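Local atomic coordinates of ATP grasp ligase (Microcystis aeruginosa MRC, PDB entry 5IG9), a protein that is an ATP-grasp ligase, probably using ATP to activate carboxyl groups for bond formation on a peptide or protein substrate. Residues 281-286 and 291-296; 251-256 and 302-307. All coordinates share one frame; numbering follows the deposited sequence.

Contact 1: 281-286 and 291-296; sequences DMIVTP and IFLEIN
Asp281 faces both Leu293 and Glu294 across a classic beta bulge in the antiparallel hairpin that ends the large sheet of this ATP-grasp ligase. Asp281 N donates to Glu294 O at 2.7 Å, almost straight at 169°, while its own carbonyl takes the N-H of Leu293 and, weakly, that of Glu294. Past the bulge the hairpin returns to regular pairing, with Ile283 and Ile291 bonded in both directions. On the face carrying these two isoleucines, Ile283 sends its branches to different partners. With chi1 at 58°, Ile283 CG1 sits between backbone N and carbonyl carbon and lies 3.8 Å from Ile291 CB. The other branch, Ile283 CG2, meets Leu293 CD1 at the same 3.8 Å, the two side chains crossing at about a right angle. Met282 and Phe292 point to the other face, toward helix 260-273, where Met282 packs on Ile262 and Leu266. The Met282 chain runs extended to SD and then bends at chi3 (74°), which turns CE toward the opposite strand, 4.0 Å from Phe292 N. Asp281 OD1 is taken by a salt bridge to Arg217 on the adjoining strand 214-221. Near the turn, Thr285 OG1 is hydrogen-bonded to Asp287 OD1 and to the N-H of Arg289, and the Thr285 methyl CG2 comes across the end of Ile291, 3.7 Å from CD1.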
ATOM      1  N   ASP A 281     -14.205 -15.524  -1.235  1.00 36.57           N
ATOM      2  CA  ASP A 281     -15.495 -15.693  -0.586  1.00 37.90           C
ATOM      3  C   ASP A 281     -16.593 -15.596  -1.635  1.00 39.77           C
ATOM      4  O   ASP A 281     -16.641 -14.628  -2.402  1.00 39.20           O
ATOM      5  CB  ASP A 281     -15.705 -14.637   0.501  1.00 38.47           C
ATOM      6  CG  ASP A 281     -14.837 -14.879   1.718  1.00 39.93           C
ATOM      7  OD1 ASP A 281     -14.461 -16.044   1.940  1.00 42.53           O
ATOM      8  OD2 ASP A 281     -14.543 -13.914   2.455  1.00 45.32           O
ATOM      9  N   MET A 282     -17.462 -16.604  -1.678  1.00 41.46           N
ATOM     10  CA  MET A 282     -18.637 -16.572  -2.535  1.00 41.48           C
ATOM     11  C   MET A 282     -19.841 -17.050  -1.739  1.00 41.43           C
ATOM     12  O   MET A 282     -19.714 -17.612  -0.647  1.00 44.82           O
ATOM     13  CB  MET A 282     -18.456 -17.426  -3.795  1.00 39.28           C
ATOM     14  CG  MET A 282     -17.276 -17.039  -4.669  1.00 40.99           C
ATOM     15  SD  MET A 282     -17.232 -17.958  -6.219  1.00 44.59           S
ATOM     16  CE  MET A 282     -18.572 -17.185  -7.119  1.00 44.58           C
ATOM     17  N   ILE A 283     -21.026 -16.806  -2.294  1.00 40.86           N
ATOM     18  CA  ILE A 283     -22.272 -17.320  -1.744  1.00 41.86           C
ATOM     19  C   ILE A 283     -23.096 -17.907  -2.881  1.00 42.88           C
ATOM     20  O   ILE A 283     -22.969 -17.502  -4.042  1.00 43.66           O
ATOM     21  CB  ILE A 283     -23.091 -16.244  -0.998  1.00 43.09           C
ATOM     22  CG1 ILE A 283     -23.417 -15.080  -1.930  1.00 43.40           C
ATOM     23  CG2 ILE A 283     -22.350 -15.760   0.239  1.00 43.12           C
ATOM     24  CD1 ILE A 283     -24.315 -14.044  -1.314  1.00 43.26           C
ATOM     25  N   VAL A 284     -23.947 -18.871  -2.537  1.00 43.50           N
ATOM     26  CA  VAL A 284     -24.833 -19.526  -3.490  1.00 45.41           C
ATOM     27  C   VAL A 284     -26.265 -19.322  -3.027  1.00 45.83           C
ATOM     28  O   VAL A 284     -26.614 -19.664  -1.891  1.00 46.26           O
ATOM     29  CB  VAL A 284     -24.521 -21.026  -3.632  1.00 46.37           C
ATOM     30  CG1 VAL A 284     -25.291 -21.614  -4.806  1.00 44.06           C
ATOM     31  CG2 VAL A 284     -23.027 -21.252  -3.796  1.00 47.74           C
ATOM     32  N   THR A 285     -27.089 -18.771  -3.905  1.00 48.53           N
ATOM     33  CA  THR A 285     -28.496 -18.582  -3.615  1.00 46.35           C
ATOM     34  C   THR A 285     -29.220 -19.924  -3.609  1.00 44.39           C
ATOM     35  O   THR A 285     -28.684 -20.937  -4.065  1.00 45.09           O
ATOM     36  CB  THR A 285     -29.120 -17.642  -4.644  1.00 45.41           C
ATOM     37  OG1 THR A 285     -29.054 -18.237  -5.946  1.00 44.08           O
ATOM     38  CG2 THR A 285     -28.389 -16.308  -4.658  1.00 47.60           C
ATOM     39  N   PRO A 286     -30.435 -19.972  -3.058  1.00 46.68           N
ATOM     40  CA  PRO A 286     -31.238 -21.196  -3.196  1.00 46.82           C
ATOM     41  C   PRO A 286     -31.473 -21.608  -4.643  1.00 49.01           C
ATOM     42  O   PRO A 286     -31.509 -22.811  -4.928  1.00 47.25           O
ATOM     43  CB  PRO A 286     -32.541 -20.833  -2.474  1.00 44.54           C
ATOM     44  CG  PRO A 286     -32.115 -19.843  -1.437  1.00 44.18           C
ATOM     45  CD  PRO A 286     -31.005 -19.044  -2.066  1.00 46.25           C
ATOM     46  N   ILE A 291     -22.469 -15.736  -6.456  1.00 44.28           N
ATOM     47  CA  ILE A 291     -22.131 -14.327  -6.298  1.00 43.83           C
ATOM     48  C   ILE A 291     -20.722 -14.227  -5.734  1.00 42.64           C
ATOM     49  O   ILE A 291     -20.422 -14.821  -4.694  1.00 43.41           O
ATOM     50  CB  ILE A 291     -23.138 -13.602  -5.387  1.00 46.30           C
ATOM     51  CG1 ILE A 291     -24.483 -13.421  -6.096  1.00 46.13           C
ATOM     52  CG2 ILE A 291     -22.587 -12.257  -4.936  1.00 48.78           C
ATOM     53  CD1 ILE A 291     -25.432 -14.589  -5.940  1.00 46.86           C
ATOM     54  N   PHE A 292     -19.862 -13.481  -6.423  1.00 42.57           N
ATOM     55  CA  PHE A 292     -18.517 -13.217  -5.931  1.00 41.69           C
ATOM     56  C   PHE A 292     -18.557 -12.107  -4.887  1.00 44.34           C
ATOM     57  O   PHE A 292     -19.150 -11.050  -5.115  1.00 45.56           O
ATOM     58  CB  PHE A 292     -17.592 -12.820  -7.082  1.00 39.01           C
ATOM     59  CG  PHE A 292     -16.243 -12.325  -6.634  1.00 39.31           C
ATOM     60  CD1 PHE A 292     -15.227 -13.221  -6.344  1.00 40.60           C
ATOM     61  CD2 PHE A 292     -15.991 -10.968  -6.499  1.00 38.82           C
ATOM     62  CE1 PHE A 292     -13.985 -12.773  -5.928  1.00 39.04           C
ATOM     63  CE2 PHE A 292     -14.749 -10.514  -6.083  1.00 37.00           C
ATOM     64  CZ  PHE A 292     -13.747 -11.419  -5.799  1.00 37.40           C
ATOM     65  N   LEU A 293     -17.907 -12.340  -3.748  1.00 39.08           N
ATOM     66  CA  LEU A 293     -17.842 -11.349  -2.681  1.00 39.51           C
ATOM     67  C   LEU A 293     -16.471 -10.694  -2.580  1.00 43.32           C
ATOM     68  O   LEU A 293     -16.361  -9.469  -2.697  1.00 45.35           O
ATOM     69  CB  LEU A 293     -18.221 -11.982  -1.336  1.00 36.62           C
ATOM     70  CG  LEU A 293     -19.670 -12.430  -1.142  1.00 34.52           C
ATOM     71  CD1 LEU A 293     -19.883 -12.913   0.283  1.00 34.04           C
ATOM     72  CD2 LEU A 293     -20.642 -11.311  -1.487  1.00 32.20           C
ATOM     73  N   GLU A 294     -15.415 -11.479  -2.374  1.00 38.72           N
ATOM     74  CA  GLU A 294     -14.120 -10.918  -2.025  1.00 42.21           C
ATOM     75  C   GLU A 294     -13.027 -11.955  -2.246  1.00 40.58           C
ATOM     76  O   GLU A 294     -13.242 -13.148  -2.029  1.00 40.42           O
ATOM     77  CB  GLU A 294     -14.115 -10.450  -0.563  1.00 46.95           C
ATOM     78  CG  GLU A 294     -12.759 -10.026  -0.020  1.00 54.68           C
ATOM     79  CD  GLU A 294     -12.826  -9.648   1.445  1.00 62.93           C
ATOM     80  OE1 GLU A 294     -13.916  -9.239   1.897  1.00 72.65           O
ATOM     81  OE2 GLU A 294     -11.798  -9.771   2.145  1.00 74.51           O
ATOM     82  N   ILE A 295     -11.861 -11.489  -2.680  1.00 43.46           N
ATOM     83  CA  ILE A 295     -10.639 -12.280  -2.669  1.00 44.21           C
ATOM     84  C   ILE A 295      -9.643 -11.593  -1.744  1.00 45.33           C
ATOM     85  O   ILE A 295      -9.362 -10.397  -1.897  1.00 43.73           O
ATOM     86  CB  ILE A 295     -10.046 -12.463  -4.080  1.00 47.00           C
ATOM     87  CG1 ILE A 295      -8.637 -13.051  -3.991  1.00 51.71           C
ATOM     88  CG2 ILE A 295     -10.033 -11.152  -4.843  1.00 49.31           C
ATOM     89  CD1 ILE A 295      -7.970 -13.215  -5.338  1.00 55.51           C
ATOM     90  N   ASN A 296      -9.129 -12.343  -0.777  1.00 47.41           N
ATOM     91  CA  ASN A 296      -8.116 -11.829   0.134  1.00 46.98           C
ATOM     92  C   ASN A 296      -6.786 -12.490  -0.190  1.00 45.46           C
ATOM     93  O   ASN A 296      -6.621 -13.692   0.070  1.00 51.36           O
ATOM     94  CB  ASN A 296      -8.509 -12.089   1.587  1.00 47.66           C
ATOM     95  CG  ASN A 296      -7.560 -11.438   2.575  1.00 47.22           C
ATOM     96  OD1 ASN A 296      -6.641 -10.711   2.193  1.00 41.41           O
ATOM     97  ND2 ASN A 296      -7.788 -11.685   3.859  1.00 53.95           N
TER

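Contact 2: 251-256 and 302-307; sequences QQWQPY and FWLELY
Trp303 brings the outer corner of its benzene ring over one face of the Trp253 indole, CZ3 standing 3.5 Å above that plane and off toward the rim. CZ3 comes closest to Trp253 CE2, at 3.6 Å, and almost as near to NE1, so it lies over the CE2-NE1 side of the five-membered ring. Next to it Trp303 CH2 lies 4.0 Å from Trp253 CZ2. The ring planes meet at 58°, an oblique packing that is neither a stack nor a T-shaped pair. At Trp303, CG lies between the backbone N and the carbonyl carbon (chi1 51°), and the indole swings from its short helical turn toward Trp253. Leu304 adds a second apolar touch at the base of the side chain, its CD2 lying 4.2 Å from Trp253 CB. Leu304 also backs its neighbour: its CG rests over one face of the Trp303 ring, and Phe302 CE1 lies in plane at that ring's edge. Within the turn, Phe302 O accepts from Glu305 N and Leu306 N. Were Trp253 replaced by alanine, CB would remain for Leu304 CD2, but the indole would be gone and Trp303 CZ3 would probably lose its partner, leaving a gap beside Arg217. In the fold, Trp253 precedes edge strand 254-255 and packs on Ala228 and Ile230 of strand 224-231, while Arg217 of strand 214-221 touches Trp253, Trp303 and Leu304, tying the helical turn 302-305 to the sheet.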
ATOM      1  N   GLN A 251     -23.949 -28.114  11.757  1.00 78.41           N
ATOM      2  CA  GLN A 251     -23.395 -28.019  10.414  1.00 67.56           C
ATOM      3  C   GLN A 251     -21.895 -27.775  10.508  1.00 63.61           C
ATOM      4  O   GLN A 251     -21.382 -27.329  11.537  1.00 79.20           O
ATOM      5  CB  GLN A 251     -24.064 -26.898   9.609  1.00 68.32           C
ATOM      6  CG  GLN A 251     -24.257 -27.223   8.139  1.00 68.49           C
ATOM      7  CD  GLN A 251     -25.631 -27.795   7.850  1.00 64.60           C
ATOM      8  OE1 GLN A 251     -26.611 -27.443   8.506  1.00 70.31           O
ATOM      9  NE2 GLN A 251     -25.710 -28.684   6.867  1.00 62.21           N
ATOM     10  N   GLN A 252     -21.196 -28.073   9.415  1.00 63.13           N
ATOM     11  CA  GLN A 252     -19.760 -27.844   9.339  1.00 56.56           C
ATOM     12  C   GLN A 252     -19.365 -27.761   7.872  1.00 51.07           C
ATOM     13  O   GLN A 252     -20.150 -28.090   6.980  1.00 47.41           O
ATOM     14  CB  GLN A 252     -18.976 -28.936  10.071  1.00 57.40           C
ATOM     15  CG  GLN A 252     -19.114 -30.318   9.461  1.00 57.97           C
ATOM     16  CD  GLN A 252     -18.483 -31.397  10.320  1.00 57.36           C
ATOM     17  OE1 GLN A 252     -18.616 -31.388  11.544  1.00 54.71           O
ATOM     18  NE2 GLN A 252     -17.784 -32.329   9.683  1.00 56.93           N
ATOM     19  N   TRP A 253     -18.135 -27.311   7.631  1.00 46.78           N
ATOM     20  CA  TRP A 253     -17.674 -27.097   6.266  1.00 43.81           C
ATOM     21  C   TRP A 253     -17.463 -28.427   5.555  1.00 41.45           C
ATOM     22  O   TRP A 253     -16.932 -29.381   6.128  1.00 40.84           O
ATOM     23  CB  TRP A 253     -16.378 -26.281   6.259  1.00 42.40           C
ATOM     24  CG  TRP A 253     -16.558 -24.859   6.705  1.00 40.57           C
ATOM     25  CD1 TRP A 253     -16.518 -24.392   7.986  1.00 39.38           C
ATOM     26  CD2 TRP A 253     -16.809 -23.718   5.872  1.00 40.38           C
ATOM     27  NE1 TRP A 253     -16.728 -23.034   8.003  1.00 39.02           N
ATOM     28  CE2 TRP A 253     -16.912 -22.598   6.718  1.00 38.67           C
ATOM     29  CE3 TRP A 253     -16.961 -23.537   4.494  1.00 40.28           C
ATOM     30  CZ2 TRP A 253     -17.155 -21.316   6.232  1.00 38.99           C
ATOM     31  CZ3 TRP A 253     -17.203 -22.265   4.014  1.00 41.83           C
ATOM     32  CH2 TRP A 253     -17.295 -21.170   4.880  1.00 38.64           C
ATOM     33  N   GLN A 254     -17.883 -28.513   4.298  1.00 43.27           N
ATOM     34  CA  GLN A 254     -17.724 -29.756   3.545  1.00 46.89           C
ATOM     35  C   GLN A 254     -17.272 -29.493   2.115  1.00 47.94           C
ATOM     36  O   GLN A 254     -17.567 -28.438   1.552  1.00 52.61           O
ATOM     37  CB  GLN A 254     -19.031 -30.551   3.545  1.00 43.80           C
ATOM     38  CG  GLN A 254     -20.244 -29.751   3.099  1.00 43.71           C
ATOM     39  CD  GLN A 254     -21.057 -30.469   2.040  1.00 43.02           C
ATOM     40  OE1 GLN A 254     -21.851 -31.358   2.345  1.00 40.87           O
ATOM     41  NE2 GLN A 254     -20.862 -30.084   0.783  1.00 44.16           N
ATOM     42  N   PRO A 255     -16.557 -30.447   1.525  1.00 47.04           N
ATOM     43  CA  PRO A 255     -16.091 -30.261   0.147  1.00 47.74           C
ATOM     44  C   PRO A 255     -17.246 -29.875  -0.762  1.00 45.55           C
ATOM     45  O   PRO A 255     -18.403 -30.221  -0.514  1.00 50.83           O
ATOM     46  CB  PRO A 255     -15.516 -31.634  -0.225  1.00 47.80           C
ATOM     47  CG  PRO A 255     -15.202 -32.285   1.077  1.00 47.26           C
ATOM     48  CD  PRO A 255     -16.252 -31.796   2.033  1.00 48.54           C
ATOM     49  N   TYR A 256     -16.920 -29.150  -1.828  1.00 43.24           N
ATOM     50  CA  TYR A 256     -17.926 -28.667  -2.762  1.00 43.49           C
ATOM     51  C   TYR A 256     -17.292 -28.572  -4.141  1.00 45.63           C
ATOM     52  O   TYR A 256     -16.125 -28.193  -4.265  1.00 49.82           O
ATOM     53  CB  TYR A 256     -18.485 -27.308  -2.320  1.00 43.34           C
ATOM     54  CG  TYR A 256     -19.667 -26.798  -3.121  1.00 42.51           C
ATOM     55  CD1 TYR A 256     -19.479 -26.112  -4.316  1.00 42.93           C
ATOM     56  CD2 TYR A 256     -20.968 -26.985  -2.673  1.00 42.72           C
ATOM     57  CE1 TYR A 256     -20.553 -25.640  -5.046  1.00 44.19           C
ATOM     58  CE2 TYR A 256     -22.047 -26.515  -3.397  1.00 42.24           C
ATOM     59  CZ  TYR A 256     -21.833 -25.844  -4.581  1.00 42.16           C
ATOM     60  OH  TYR A 256     -22.903 -25.374  -5.306  1.00 43.03           O
ATOM     61  N   PHE A 302      -5.882 -22.167   7.627  1.00 42.54           N
ATOM     62  CA  PHE A 302      -5.605 -23.230   8.585  1.00 43.48           C
ATOM     63  C   PHE A 302      -6.882 -23.856   9.130  1.00 45.81           C
ATOM     64  O   PHE A 302      -6.893 -25.050   9.449  1.00 46.45           O
ATOM     65  CB  PHE A 302      -4.734 -22.686   9.722  1.00 45.96           C
ATOM     66  CG  PHE A 302      -5.507 -22.006  10.810  1.00 49.37           C
ATOM     67  CD1 PHE A 302      -5.961 -20.710  10.654  1.00 50.36           C
ATOM     68  CD2 PHE A 302      -5.777 -22.668  11.995  1.00 54.20           C
ATOM     69  CE1 PHE A 302      -6.678 -20.089  11.658  1.00 50.99           C
ATOM     70  CE2 PHE A 302      -6.490 -22.057  12.998  1.00 56.37           C
ATOM     71  CZ  PHE A 302      -6.941 -20.766  12.834  1.00 53.68           C
ATOM     72  N   TRP A 303      -7.967 -23.084   9.239  1.00 46.54           N
ATOM     73  CA  TRP A 303      -9.189 -23.648   9.799  1.00 45.30           C
ATOM     74  C   TRP A 303      -9.931 -24.537   8.814  1.00 46.95           C
ATOM     75  O   TRP A 303     -10.921 -25.164   9.203  1.00 50.43           O
ATOM     76  CB  TRP A 303     -10.110 -22.538  10.308  1.00 44.63           C
ATOM     77  CG  TRP A 303     -10.366 -21.439   9.327  1.00 44.45           C
ATOM     78  CD1 TRP A 303      -9.626 -20.307   9.156  1.00 43.90           C
ATOM     79  CD2 TRP A 303     -11.450 -21.355   8.393  1.00 44.04           C
ATOM     80  NE1 TRP A 303     -10.173 -19.528   8.168  1.00 45.04           N
ATOM     81  CE2 TRP A 303     -11.296 -20.147   7.685  1.00 43.52           C
ATOM     82  CE3 TRP A 303     -12.535 -22.183   8.085  1.00 44.16           C
ATOM     83  CZ2 TRP A 303     -12.182 -19.748   6.686  1.00 45.65           C
ATOM     84  CZ3 TRP A 303     -13.415 -21.785   7.094  1.00 45.62           C
ATOM     85  CH2 TRP A 303     -13.232 -20.579   6.405  1.00 46.59           C
ATOM     86  N   LEU A 304      -9.486 -24.599   7.561  1.00 44.28           N
ATOM     87  CA  LEU A 304      -9.978 -25.579   6.603  1.00 45.27           C
ATOM     88  C   LEU A 304      -9.092 -26.812   6.521  1.00 45.92           C
ATOM     89  O   LEU A 304      -9.477 -27.794   5.877  1.00 48.30           O
ATOM     90  CB  LEU A 304     -10.096 -24.952   5.210  1.00 47.48           C
ATOM     91  CG  LEU A 304     -11.285 -24.028   4.957  1.00 49.05           C
ATOM     92  CD1 LEU A 304     -11.266 -23.552   3.519  1.00 52.12           C
ATOM     93  CD2 LEU A 304     -12.588 -24.745   5.266  1.00 48.93           C
ATOM     94  N   GLU A 305      -7.916 -26.779   7.150  1.00 45.56           N
ATOM     95  CA  GLU A 305      -6.987 -27.901   7.172  1.00 46.07           C
ATOM     96  C   GLU A 305      -7.004 -28.654   8.497  1.00 46.43           C
ATOM     97  O   GLU A 305      -7.080 -29.886   8.504  1.00 52.31           O
ATOM     98  CB  GLU A 305      -5.566 -27.414   6.868  1.00 49.23           C
ATOM     99  CG  GLU A 305      -4.513 -28.512   6.909  1.00 53.12           C
ATOM    100  CD  GLU A 305      -3.277 -28.150   6.115  1.00 55.72           C
ATOM    101  OE1 GLU A 305      -3.124 -26.961   5.768  1.00 60.46           O
ATOM    102  OE2 GLU A 305      -2.463 -29.054   5.826  1.00 53.43           O
ATOM    103  N   LEU A 306      -6.923 -27.946   9.626  1.00 50.82           N
ATOM    104  CA  LEU A 306      -6.963 -28.616  10.920  1.00 48.85           C
ATOM    105  C   LEU A 306      -8.372 -29.024  11.321  1.00 50.72           C
ATOM    106  O   LEU A 306      -8.538 -29.815  12.256  1.00 52.25           O
ATOM    107  CB  LEU A 306      -6.364 -27.717  12.003  1.00 49.72           C
ATOM    108  CG  LEU A 306      -4.900 -27.327  11.801  1.00 51.61           C
ATOM    109  CD1 LEU A 306      -4.371 -26.604  13.029  1.00 52.71           C
ATOM    110  CD2 LEU A 306      -4.062 -28.558  11.487  1.00 50.23           C
ATOM    111  N   TYR A 307      -9.381 -28.503  10.641  1.00 50.92           N
ATOM    112  CA  TYR A 307     -10.779 -28.811  10.872  1.00 49.85           C
ATOM    113  C   TYR A 307     -11.384 -29.212   9.541  1.00 48.03           C
ATOM    114  O   TYR A 307     -10.770 -29.001   8.489  1.00 44.81           O
ATOM    115  CB  TYR A 307     -11.505 -27.594  11.471  1.00 53.69           C
ATOM    116  CG  TYR A 307     -10.883 -27.105  12.756  1.00 57.03           C
ATOM    117  CD1 TYR A 307     -11.220 -27.675  13.975  1.00 60.76           C
ATOM    118  CD2 TYR A 307      -9.947 -26.080  12.747  1.00 62.95           C
ATOM    119  CE1 TYR A 307     -10.651 -27.231  15.154  1.00 63.86           C
ATOM    120  CE2 TYR A 307      -9.371 -25.630  13.919  1.00 64.54           C
ATOM    121  CZ  TYR A 307      -9.725 -26.209  15.119  1.00 68.39           C
ATOM    122  OH  TYR A 307      -9.150 -25.762  16.287  1.00 70.78           O
TER

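In the fold
Both contacts reach the same antiparallel sheet, near its two edges: contact 1 pairs strand 290-296 at one edge with its neighbour 277-284, and contact 2 sits next to the other edge strand, 254-255. Their centres are about 17 Å apart. Contact 1 is buried, and backbone bonds unite its strands, with apolar side chains packed around them; contact 2 is smaller, partly buried, and made by side chains alone, chiefly aromatic. Arg217 of strand 214-221 bridges the two, paired with Asp281 in one and packed against the tryptophans of the other. Along the chain, strand 290-296 leads on into the turn 302-305, and the hairpin is nested inside the loop that contact 2 closes.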